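Local coordinates for protein methylenetetrahydrofolate--tRNA-(uracil-5-)-methyltransferase TrmFO (Thermus thermophilus, PDB 3G5S) that catalyses the folate- and FAD-dependent methylation of uridine 54 in tRNA to 5-methyluridine, at residues 398-403 and 414-419; 68-73 and 371-376; 205-210 and 280-285. All coordinates share one frame; numbering follows the deposited sequence.

Interaction 1 (398-403 and 414-419); sequences GLVPPV and QAMYRR
Arg-419 reaches from helix 409-429 to two consecutive carbonyls of the loop that precedes it. Its NH2 donates to Pro-401 O at 2.7 Å, with an N-H...O angle of 167°, and its NH1 donates to Pro-402 O at 3.0 Å, almost as straight. Both oxygens lie close to the guanidinium plane, so the group meets them edge-on. Seen from the carbonyls the fit is less regular: NH2 stands 38° out of the plane of the Pro-401 carbonyl, and NH1 is likewise above that of Pro-402. The chain runs out straight from the helix and bends at chi3 (65°), which turns the two terminal nitrogens toward the loop. Two nearly straight bonds to two carbonyls fix the orientation of the flat group, and the positive charge probably polarises both carbonyls.

The apolar contacts lie beside these bonds. Val-403 CG2 sits over one face of the guanidinium, off toward its rim and 3.7 Å from Arg-419 NH1. The same methyl presses on Met-416 CG at 3.4 Å, closer than usual for two carbons, while Ala-415 CB meets it at 4.0 Å. Met-416, a selenomethionine, lies extended alongside: its SE touches Val-400 CG2 at 4.0 Å, and its terminal CE ends 3.6 Å from Pro-402 CA.

Beyond the two segments, Trp-397 also packs on Met-416, and Arg-270 NE bonds to Gly-398 O. Pro-401 and Pro-402 both have the backbone angles of a polyproline II conformation, whose carbonyls are not paired along their own chain. The arrangement is therefore a helix-borne arginine bridging the carbonyls of two successive residues in polyproline II conformation, here joining a surface loop to the helix that follows it.

Interaction 2 (68-73 and 371-376); sequences QAEMRR and EESMLG
Glu-70 drives its carboxylate against the first turn of helix 374-384, and this is the tight part of the contact. OE2 accepts from Met-374 N at 2.7 Å with an N-H...O angle of 156°, and OE1 accepts from Leu-375 N at 2.9 Å with a comparable 161°. Each oxygen uses its syn lone pair, so the carboxylate receives two neighbouring amides side by side and its rotation is fixed. The side chain gets there with CG opposite its own carbonyl carbon (chi1 -70°) and everything beyond CG extended. Carbon crowds in on the same group: Ser-373 CB is 3.2 Å from OE2 and Met-374 CB 3.6 Å from OE1. The negative charge faces the amino end of a helix, where the dipole would probably stabilise it. An alanine here would remove both acceptors and is likely to leave the Met-374 and Leu-375 amides without their mates in a buried place.

The apolar part is sparser though still buried: the Met-71 side chain, bent at chi2 and chi3, crosses that of Leu-375 at about a right angle, CE 3.8 Å from CD2, and Ala-348 of helix 343-361 touches both residues. Phe-424 of helix 409-429 also packs on Met-71 and Glu-70. On the solvent side Glu-371, just ahead of the helix, is exposed, and the end of Glu-372 leads away from 68-73.

Ser-373 completes the helix start from within. Its OG accepts from Gly-376 N at 3.0 Å and is also hydrogen-bonded to Pro-370 O. The arrangement is thus a helix N-terminus with a classical serine N-cap, whose next two amides are hydrogen-bonded by a glutamate of helix 63-74, distant in sequence.

Interaction 3 (205-210 and 280-285); sequences EAQRHT and GLKWPE
Gln-207 and Glu-285 meet through a backbone N-H and a carboxylate: Gln-207 N donates to Glu-285 OE2 at 2.9 Å, in a nearly straight line (172°). The glutamate folds back at chi2 (-70°) to present the anti lone pair of that oxygen, while its OE1 forms a salt bridge with Arg-288 further along the helix. Gln-207 itself lies extended, its amide end beside the aliphatic part of Lys-282.

The His-209 ring is set by three neighbours. Lys-282 CG stands 4.0 Å from the ring centroid, nearly on its normal, a CH-pi contact over one face. The ring's edge turns to the face of Trp-283 in an offset edge-to-face pair, with planes at 88°. A water lies in the ring plane, 2.9 Å from His-209 NE2, and accepts a hydrogen bond from Trp-283 N, which links the imidazole to the start of the helix.

Arg-208 curls back on its own segment. Bends at chi2 and chi3 let NE and NH2 approach Ala-206 O side-on, the NH2 bond being 2.7 Å; NH2 also bonds to Leu-203 O of helix 193-205. Leu-281 CD2 lies over one face of this guanidinium and reaches Ala-206 CB at 3.7 Å.

Between these side chains, Lys-282 N bonds to Gln-207 O at 3.0 Å and His-209 N to Gly-280 O at 2.9 Å. They flank Arg-208 and Leu-281, which form a non-hydrogen-bonded antiparallel pair: an isolated beta bridge that joins the loop after helix 193-205 to the N-terminus of helix 283-290, with Lys-282 as the N-cap residue.

How the interactions relate
Interactions 1 and 2 are neighbours, their centres 11 Å apart, and they touch directly: Tyr-417 OH lies 3.4 Å from Ala-69 CB, and Val-400 CG1 is equally close to Glu-371 O. Helix 63-74 thus touches helix 409-429 through Tyr-417, and it meets helix 374-384 through interaction 2. Interaction 3 lies apart, about 29 Å from interaction 1 and 31 Å from interaction 2 between centres, although its sequence span is nested within the loop that interaction 2 closes. Relative to the cofactor, the Trp-283 side chain comes within about 8 Å of FAD and that of Leu-375 within about 13 Å; Gly-280 is about 11 Å from the bound glutathione.

Interaction 1 (398-403 and 414-419)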
loop_
_atom_site.group_PDB
_atom_site.type_symbol
_atom_site.label_atom_id
_atom_site.label_comp_id
_atom_site.label_asym_id
_atom_site.label_seq_id
_atom_site.Cartn_x
_atom_site.Cartn_y
_atom_site.Cartn_z
ATOM N N GLY A 398 11.601 3.860 -0.501
ATOM C CA GLY A 398 12.114 3.073 0.606
ATOM C C GLY A 398 12.017 1.565 0.411
ATOM O O GLY A 398 12.686 0.808 1.115
ATOM N N LEU A 399 11.205 1.134 -0.553
ATOM C CA LEU A 399 10.931 -0.287 -0.772
ATOM C C LEU A 399 12.033 -1.016 -1.528
ATOM O O LEU A 399 12.076 -2.240 -1.513
ATOM C CB LEU A 399 9.629 -0.449 -1.550
ATOM C CG LEU A 399 8.376 0.030 -0.832
ATOM C CD1 LEU A 399 7.193 -0.027 -1.767
ATOM C CD2 LEU A 399 8.099 -0.767 0.437
ATOM N N VAL A 400 12.893 -0.276 -2.223
ATOM C CA VAL A 400 13.952 -0.877 -3.037
ATOM C C VAL A 400 15.313 -0.564 -2.418
ATOM O O VAL A 400 15.423 0.322 -1.574
ATOM C CB VAL A 400 13.897 -0.392 -4.507
ATOM C CG1 VAL A 400 12.552 -0.748 -5.143
ATOM C CG2 VAL A 400 14.176 1.106 -4.599
ATOM N N PRO A 401 16.364 -1.294 -2.823
ATOM C CA PRO A 401 17.671 -1.019 -2.226
ATOM C C PRO A 401 18.142 0.384 -2.560
ATOM O O PRO A 401 17.735 0.972 -3.564
ATOM C CB PRO A 401 18.584 -2.054 -2.891
ATOM C CG PRO A 401 17.662 -3.149 -3.305
ATOM C CD PRO A 401 16.411 -2.454 -3.727
ATOM N N PRO A 402 19.016 0.925 -1.712
ATOM C CA PRO A 402 19.600 2.234 -1.987
ATOM C C PRO A 402 20.434 2.196 -3.259
ATOM O O PRO A 402 20.849 1.129 -3.712
ATOM C CB PRO A 402 20.525 2.465 -0.783
ATOM C CG PRO A 402 20.250 1.374 0.189
ATOM C CD PRO A 402 19.665 0.246 -0.580
ATOM N N VAL A 403 20.686 3.366 -3.830
ATOM C CA VAL A 403 21.782 3.507 -4.770
ATOM C C VAL A 403 22.869 4.189 -3.976
ATOM O O VAL A 403 22.713 5.330 -3.546
ATOM C CB VAL A 403 21.410 4.363 -5.984
ATOM C CG1 VAL A 403 22.661 4.712 -6.788
ATOM C CG2 VAL A 403 20.389 3.626 -6.841
ATOM N N GLN A 414 16.553 8.826 -10.059
ATOM C CA GLN A 414 16.687 8.495 -11.470
ATOM C C GLN A 414 17.466 7.189 -11.656
ATOM O O GLN A 414 17.106 6.350 -12.478
ATOM C CB GLN A 414 17.336 9.660 -12.229
ATOM C CG GLN A 414 16.447 10.912 -12.282
ATOM C CD GLN A 414 17.111 12.104 -12.947
ATOM O OE1 GLN A 414 16.456 12.892 -13.631
ATOM N NE2 GLN A 414 18.411 12.246 -12.743
ATOM N N ALA A 415 18.529 7.014 -10.880
ATOM C CA ALA A 415 19.312 5.788 -10.933
ATOM C C ALA A 415 18.485 4.577 -10.499
ATOM O O ALA A 415 18.569 3.519 -11.124
ATOM C CB ALA A 415 20.553 5.919 -10.076
HETATM N N MSE A 416 17.687 4.739 -9.447
HETATM C CA MSE A 416 16.826 3.659 -8.974
HETATM C C MSE A 416 15.781 3.288 -10.025
HETATM O O MSE A 416 15.436 2.114 -10.190
HETATM C CB MSE A 416 16.121 4.073 -7.683
HETATM C CG MSE A 416 17.006 4.164 -6.458
HETATM SE SE MSE A 416 15.920 4.668 -4.919
HETATM C CE MSE A 416 17.242 4.452 -3.504
ATOM N N TYR A 417 15.255 4.291 -10.711
ATOM C CA TYR A 417 14.282 4.060 -11.766
ATOM C C TYR A 417 14.886 3.204 -12.875
ATOM O O TYR A 417 14.316 2.190 -13.275
ATOM C CB TYR A 417 13.780 5.396 -12.308
ATOM C CG TYR A 417 12.802 5.320 -13.451
ATOM C CD1 TYR A 417 13.236 5.056 -14.743
ATOM C CD2 TYR A 417 11.450 5.562 -13.247
ATOM C CE1 TYR A 417 12.350 5.002 -15.792
ATOM C CE2 TYR A 417 10.558 5.519 -14.294
ATOM C CZ TYR A 417 11.015 5.232 -15.559
ATOM O OH TYR A 417 10.125 5.193 -16.606
ATOM N N ARG A 418 16.051 3.604 -13.370
ATOM C CA ARG A 418 16.661 2.863 -14.464
ATOM C C ARG A 418 17.024 1.448 -14.054
ATOM O O ARG A 418 16.794 0.496 -14.797
ATOM C CB ARG A 418 17.917 3.572 -14.950
ATOM C CG ARG A 418 17.646 4.823 -15.712
ATOM C CD ARG A 418 18.892 5.272 -16.443
ATOM N NE ARG A 418 18.646 6.508 -17.169
ATOM C CZ ARG A 418 19.197 6.806 -18.337
ATOM N NH1 ARG A 418 20.026 5.944 -18.917
ATOM N NH2 ARG A 418 18.922 7.963 -18.927
ATOM N N ARG A 419 17.608 1.317 -12.872
ATOM C CA ARG A 419 18.003 0.011 -12.368
ATOM C C ARG A 419 16.785 -0.891 -12.191
ATOM O O ARG A 419 16.800 -2.068 -12.562
ATOM C CB ARG A 419 18.735 0.173 -11.041
ATOM C CG ARG A 419 19.231 -1.125 -10.430
ATOM C CD ARG A 419 19.757 -0.904 -9.017
ATOM N NE ARG A 419 18.675 -0.480 -8.135
ATOM C CZ ARG A 419 18.833 -0.076 -6.881
ATOM N NH1 ARG A 419 20.042 -0.035 -6.334
ATOM N NH2 ARG A 419 17.774 0.284 -6.173
#

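Interaction 2 (68-73 and 371-376)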
loop_
_atom_site.group_PDB
_atom_site.type_symbol
_atom_site.label_atom_id
_atom_site.label_comp_id
_atom_site.label_asym_id
_atom_site.label_seq_id
_atom_site.Cartn_x
_atom_site.Cartn_y
_atom_site.Cartn_z
ATOM N N GLN A 68 4.487 2.492 -12.941
ATOM C CA GLN A 68 3.783 2.674 -14.208
ATOM C C GLN A 68 4.568 2.073 -15.366
ATOM O O GLN A 68 4.016 1.370 -16.211
ATOM C CB GLN A 68 3.528 4.159 -14.476
ATOM C CG GLN A 68 2.488 4.765 -13.549
ATOM C CD GLN A 68 2.494 6.282 -13.551
ATOM O OE1 GLN A 68 3.175 6.916 -14.357
ATOM N NE2 GLN A 68 1.730 6.873 -12.638
ATOM N N ALA A 69 5.861 2.372 -15.417
ATOM C CA ALA A 69 6.713 1.865 -16.486
ATOM C C ALA A 69 6.819 0.341 -16.453
ATOM O O ALA A 69 6.783 -0.313 -17.500
ATOM C CB ALA A 69 8.099 2.507 -16.423
ATOM N N GLU A 70 6.950 -0.221 -15.256
ATOM C CA GLU A 70 6.992 -1.671 -15.115
ATOM C C GLU A 70 5.710 -2.289 -15.637
ATOM O O GLU A 70 5.734 -3.286 -16.349
ATOM C CB GLU A 70 7.190 -2.059 -13.643
ATOM C CG GLU A 70 8.569 -1.721 -13.108
ATOM C CD GLU A 70 8.744 -1.954 -11.611
ATOM O OE1 GLU A 70 7.779 -2.343 -10.896
ATOM O OE2 GLU A 70 9.888 -1.722 -11.146
HETATM N N MSE A 71 4.578 -1.708 -15.264
HETATM C CA MSE A 71 3.299 -2.266 -15.678
HETATM C C MSE A 71 3.080 -2.160 -17.194
HETATM O O MSE A 71 2.477 -3.053 -17.784
HETATM C CB MSE A 71 2.163 -1.669 -14.852
HETATM C CG MSE A 71 2.136 -2.219 -13.423
HETATM SE SE MSE A 71 1.916 -4.173 -13.368
HETATM C CE MSE A 71 3.794 -4.655 -13.207
ATOM N N ARG A 72 3.582 -1.101 -17.837
ATOM C CA ARG A 72 3.550 -1.069 -19.296
ATOM C C ARG A 72 4.364 -2.214 -19.876
ATOM O O ARG A 72 3.932 -2.875 -20.818
ATOM C CB ARG A 72 4.089 0.248 -19.843
ATOM C CG ARG A 72 3.194 1.440 -19.609
ATOM C CD ARG A 72 3.608 2.619 -20.495
ATOM N NE ARG A 72 2.796 3.792 -20.212
ATOM C CZ ARG A 72 3.104 4.725 -19.319
ATOM N NH1 ARG A 72 4.246 4.658 -18.640
ATOM N NH2 ARG A 72 2.265 5.728 -19.112
ATOM N N ARG A 73 5.557 -2.433 -19.336
ATOM C CA ARG A 73 6.407 -3.501 -19.841
ATOM C C ARG A 73 5.713 -4.847 -19.676
ATOM O O ARG A 73 5.888 -5.737 -20.505
ATOM C CB ARG A 73 7.762 -3.503 -19.130
ATOM C CG ARG A 73 8.594 -2.234 -19.299
ATOM C CD ARG A 73 9.380 -2.207 -20.592
ATOM N NE ARG A 73 10.174 -0.983 -20.752
ATOM C CZ ARG A 73 11.489 -0.902 -20.559
ATOM N NH1 ARG A 73 12.176 -1.971 -20.180
ATOM N NH2 ARG A 73 12.124 0.249 -20.749
ATOM N N GLU A 371 13.786 -7.462 -5.925
ATOM C CA GLU A 371 13.755 -6.373 -4.947
ATOM C C GLU A 371 14.025 -4.990 -5.548
ATOM O O GLU A 371 13.573 -3.981 -5.004
ATOM C CB GLU A 371 14.764 -6.652 -3.817
ATOM C CG GLU A 371 16.206 -6.804 -4.303
ATOM C CD GLU A 371 17.223 -6.891 -3.173
ATOM O OE1 GLU A 371 16.814 -6.854 -1.995
ATOM O OE2 GLU A 371 18.434 -6.991 -3.468
ATOM N N GLU A 372 14.773 -4.943 -6.649
ATOM C CA GLU A 372 15.100 -3.670 -7.296
ATOM C C GLU A 372 13.919 -3.071 -8.037
ATOM O O GLU A 372 13.903 -1.869 -8.298
ATOM C CB GLU A 372 16.264 -3.825 -8.277
ATOM C CG GLU A 372 17.591 -4.134 -7.628
ATOM C CD GLU A 372 17.687 -5.554 -7.106
ATOM O OE1 GLU A 372 16.888 -6.418 -7.539
ATOM O OE2 GLU A 372 18.584 -5.802 -6.266
ATOM N N SER A 373 12.958 -3.906 -8.422
ATOM C CA SER A 373 11.777 -3.402 -9.100
ATOM C C SER A 373 10.805 -2.868 -8.068
ATOM O O SER A 373 10.805 -3.301 -6.911
ATOM C CB SER A 373 11.120 -4.475 -9.968
ATOM O OG SER A 373 10.494 -5.482 -9.206
HETATM N N MSE A 374 9.971 -1.927 -8.481
HETATM C CA MSE A 374 9.008 -1.369 -7.544
HETATM C C MSE A 374 7.946 -2.408 -7.164
HETATM O O MSE A 374 7.587 -2.532 -5.992
HETATM C CB MSE A 374 8.368 -0.100 -8.099
HETATM C CG MSE A 374 7.488 0.647 -7.106
HETATM SE SE MSE A 374 8.399 1.126 -5.440
HETATM C CE MSE A 374 9.865 2.150 -6.185
ATOM N N LEU A 375 7.439 -3.166 -8.130
ATOM C CA LEU A 375 6.466 -4.199 -7.775
ATOM C C LEU A 375 7.109 -5.224 -6.840
ATOM O O LEU A 375 6.496 -5.655 -5.863
ATOM C CB LEU A 375 5.883 -4.878 -9.015
ATOM C CG LEU A 375 4.884 -5.999 -8.703
ATOM C CD1 LEU A 375 3.761 -5.519 -7.774
ATOM C CD2 LEU A 375 4.317 -6.570 -9.988
ATOM N N GLY A 376 8.344 -5.614 -7.135
ATOM C CA GLY A 376 9.055 -6.547 -6.284
ATOM C C GLY A 376 9.273 -6.007 -4.884
ATOM O O GLY A 376 9.089 -6.709 -3.893
#

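Interaction 3 (205-210 and 280-285)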
loop_
_atom_site.group_PDB
_atom_site.type_symbol
_atom_site.label_atom_id
_atom_site.label_comp_id
_atom_site.label_asym_id
_atom_site.label_seq_id
_atom_site.Cartn_x
_atom_site.Cartn_y
_atom_site.Cartn_z
ATOM N N GLU A 205 -3.522 23.686 14.824
ATOM C CA GLU A 205 -3.932 24.489 13.678
ATOM C C GLU A 205 -3.727 23.821 12.319
ATOM O O GLU A 205 -4.221 24.308 11.302
ATOM C CB GLU A 205 -3.198 25.830 13.696
ATOM C CG GLU A 205 -3.497 26.687 14.915
ATOM C CD GLU A 205 -2.683 27.966 14.937
ATOM O OE1 GLU A 205 -1.681 28.050 14.194
ATOM O OE2 GLU A 205 -3.042 28.888 15.700
ATOM N N ALA A 206 -2.993 22.715 12.300
ATOM C CA ALA A 206 -2.639 22.059 11.045
ATOM C C ALA A 206 -3.862 21.641 10.228
ATOM O O ALA A 206 -4.865 21.193 10.781
ATOM C CB ALA A 206 -1.751 20.865 11.317
ATOM N N GLN A 207 -3.767 21.781 8.908
ATOM C CA GLN A 207 -4.862 21.402 8.020
ATOM C C GLN A 207 -5.017 19.886 7.934
ATOM O O GLN A 207 -4.039 19.151 7.778
ATOM C CB GLN A 207 -4.659 21.996 6.622
ATOM C CG GLN A 207 -4.819 23.507 6.561
ATOM C CD GLN A 207 -5.015 24.015 5.146
ATOM O OE1 GLN A 207 -4.657 23.346 4.176
ATOM N NE2 GLN A 207 -5.591 25.206 5.020
ATOM N N ARG A 208 -6.256 19.419 8.037
ATOM C CA ARG A 208 -6.527 17.986 8.009
ATOM C C ARG A 208 -7.587 17.626 6.978
ATOM O O ARG A 208 -8.421 18.455 6.612
ATOM C CB ARG A 208 -6.956 17.504 9.394
ATOM C CG ARG A 208 -8.220 18.166 9.912
ATOM C CD ARG A 208 -8.141 18.377 11.412
ATOM N NE ARG A 208 -7.020 19.246 11.765
ATOM C CZ ARG A 208 -6.544 19.389 12.999
ATOM N NH1 ARG A 208 -7.091 18.718 14.002
ATOM N NH2 ARG A 208 -5.518 20.198 13.227
ATOM N N HIS A 209 -7.546 16.382 6.509
ATOM C CA HIS A 209 -8.552 15.889 5.578
ATOM C C HIS A 209 -9.875 15.676 6.292
ATOM O O HIS A 209 -9.914 15.446 7.502
ATOM C CB HIS A 209 -8.104 14.577 4.933
ATOM C CG HIS A 209 -6.916 14.718 4.035
ATOM N ND1 HIS A 209 -6.980 15.349 2.810
ATOM C CD2 HIS A 209 -5.636 14.301 4.177
ATOM C CE1 HIS A 209 -5.787 15.321 2.241
ATOM N NE2 HIS A 209 -4.955 14.688 3.049
ATOM N N THR A 210 -10.962 15.749 5.533
ATOM C CA THR A 210 -12.291 15.501 6.068
ATOM C C THR A 210 -12.742 14.093 5.695
ATOM O O THR A 210 -12.633 13.690 4.537
ATOM C CB THR A 210 -13.305 16.534 5.542
ATOM O OG1 THR A 210 -14.620 16.197 5.999
ATOM C CG2 THR A 210 -13.293 16.571 4.020
ATOM N N GLY A 280 -4.842 12.109 10.236
ATOM C CA GLY A 280 -5.583 12.427 9.032
ATOM C C GLY A 280 -5.167 13.763 8.447
ATOM O O GLY A 280 -5.862 14.317 7.602
ATOM N N LEU A 281 -4.035 14.286 8.901
ATOM C CA LEU A 281 -3.545 15.569 8.410
ATOM C C LEU A 281 -3.211 15.518 6.926
ATOM O O LEU A 281 -2.820 14.476 6.403
ATOM C CB LEU A 281 -2.301 15.987 9.184
ATOM C CG LEU A 281 -2.524 16.438 10.630
ATOM C CD1 LEU A 281 -1.198 16.749 11.297
ATOM C CD2 LEU A 281 -3.457 17.644 10.695
ATOM N N LYS A 282 -3.355 16.651 6.250
ATOM C CA LYS A 282 -2.903 16.759 4.868
ATOM C C LYS A 282 -1.405 16.513 4.831
ATOM O O LYS A 282 -0.691 16.833 5.776
ATOM C CB LYS A 282 -3.241 18.132 4.291
ATOM C CG LYS A 282 -4.724 18.438 4.319
ATOM C CD LYS A 282 -5.070 19.636 3.459
ATOM C CE LYS A 282 -6.563 19.907 3.504
ATOM N NZ LYS A 282 -7.002 20.841 2.429
ATOM N N TRP A 283 -0.927 15.940 3.736
ATOM C CA TRP A 283 0.452 15.483 3.690
ATOM C C TRP A 283 1.491 16.612 3.853
ATOM O O TRP A 283 2.455 16.444 4.590
ATOM C CB TRP A 283 0.665 14.600 2.456
ATOM C CG TRP A 283 -0.156 13.323 2.543
ATOM C CD1 TRP A 283 -1.081 13.005 3.502
ATOM C CD2 TRP A 283 -0.141 12.222 1.628
ATOM N NE1 TRP A 283 -1.624 11.768 3.252
ATOM C CE2 TRP A 283 -1.066 11.267 2.109
ATOM C CE3 TRP A 283 0.569 11.945 0.460
ATOM C CZ2 TRP A 283 -1.292 10.056 1.458
ATOM C CZ3 TRP A 283 0.338 10.740 -0.183
ATOM C CH2 TRP A 283 -0.585 9.815 0.316
ATOM N N PRO A 284 1.286 17.773 3.200
ATOM C CA PRO A 284 2.266 18.845 3.428
ATOM C C PRO A 284 2.311 19.293 4.889
ATOM O O PRO A 284 3.365 19.700 5.380
ATOM C CB PRO A 284 1.755 19.981 2.536
ATOM C CG PRO A 284 1.006 19.276 1.438
ATOM C CD PRO A 284 0.341 18.110 2.122
ATOM N N GLU A 285 1.181 19.212 5.581
ATOM C CA GLU A 285 1.156 19.544 7.002
ATOM C C GLU A 285 1.913 18.511 7.828
ATOM O O GLU A 285 2.625 18.861 8.764
ATOM C CB GLU A 285 -0.276 19.682 7.513
ATOM C CG GLU A 285 -1.038 20.834 6.880
ATOM C CD GLU A 285 -0.528 22.201 7.319
ATOM O OE1 GLU A 285 0.610 22.584 6.962
ATOM O OE2 GLU A 285 -1.277 22.899 8.025
HETATM O O HOH W 1 -2.726 15.637 1.506
#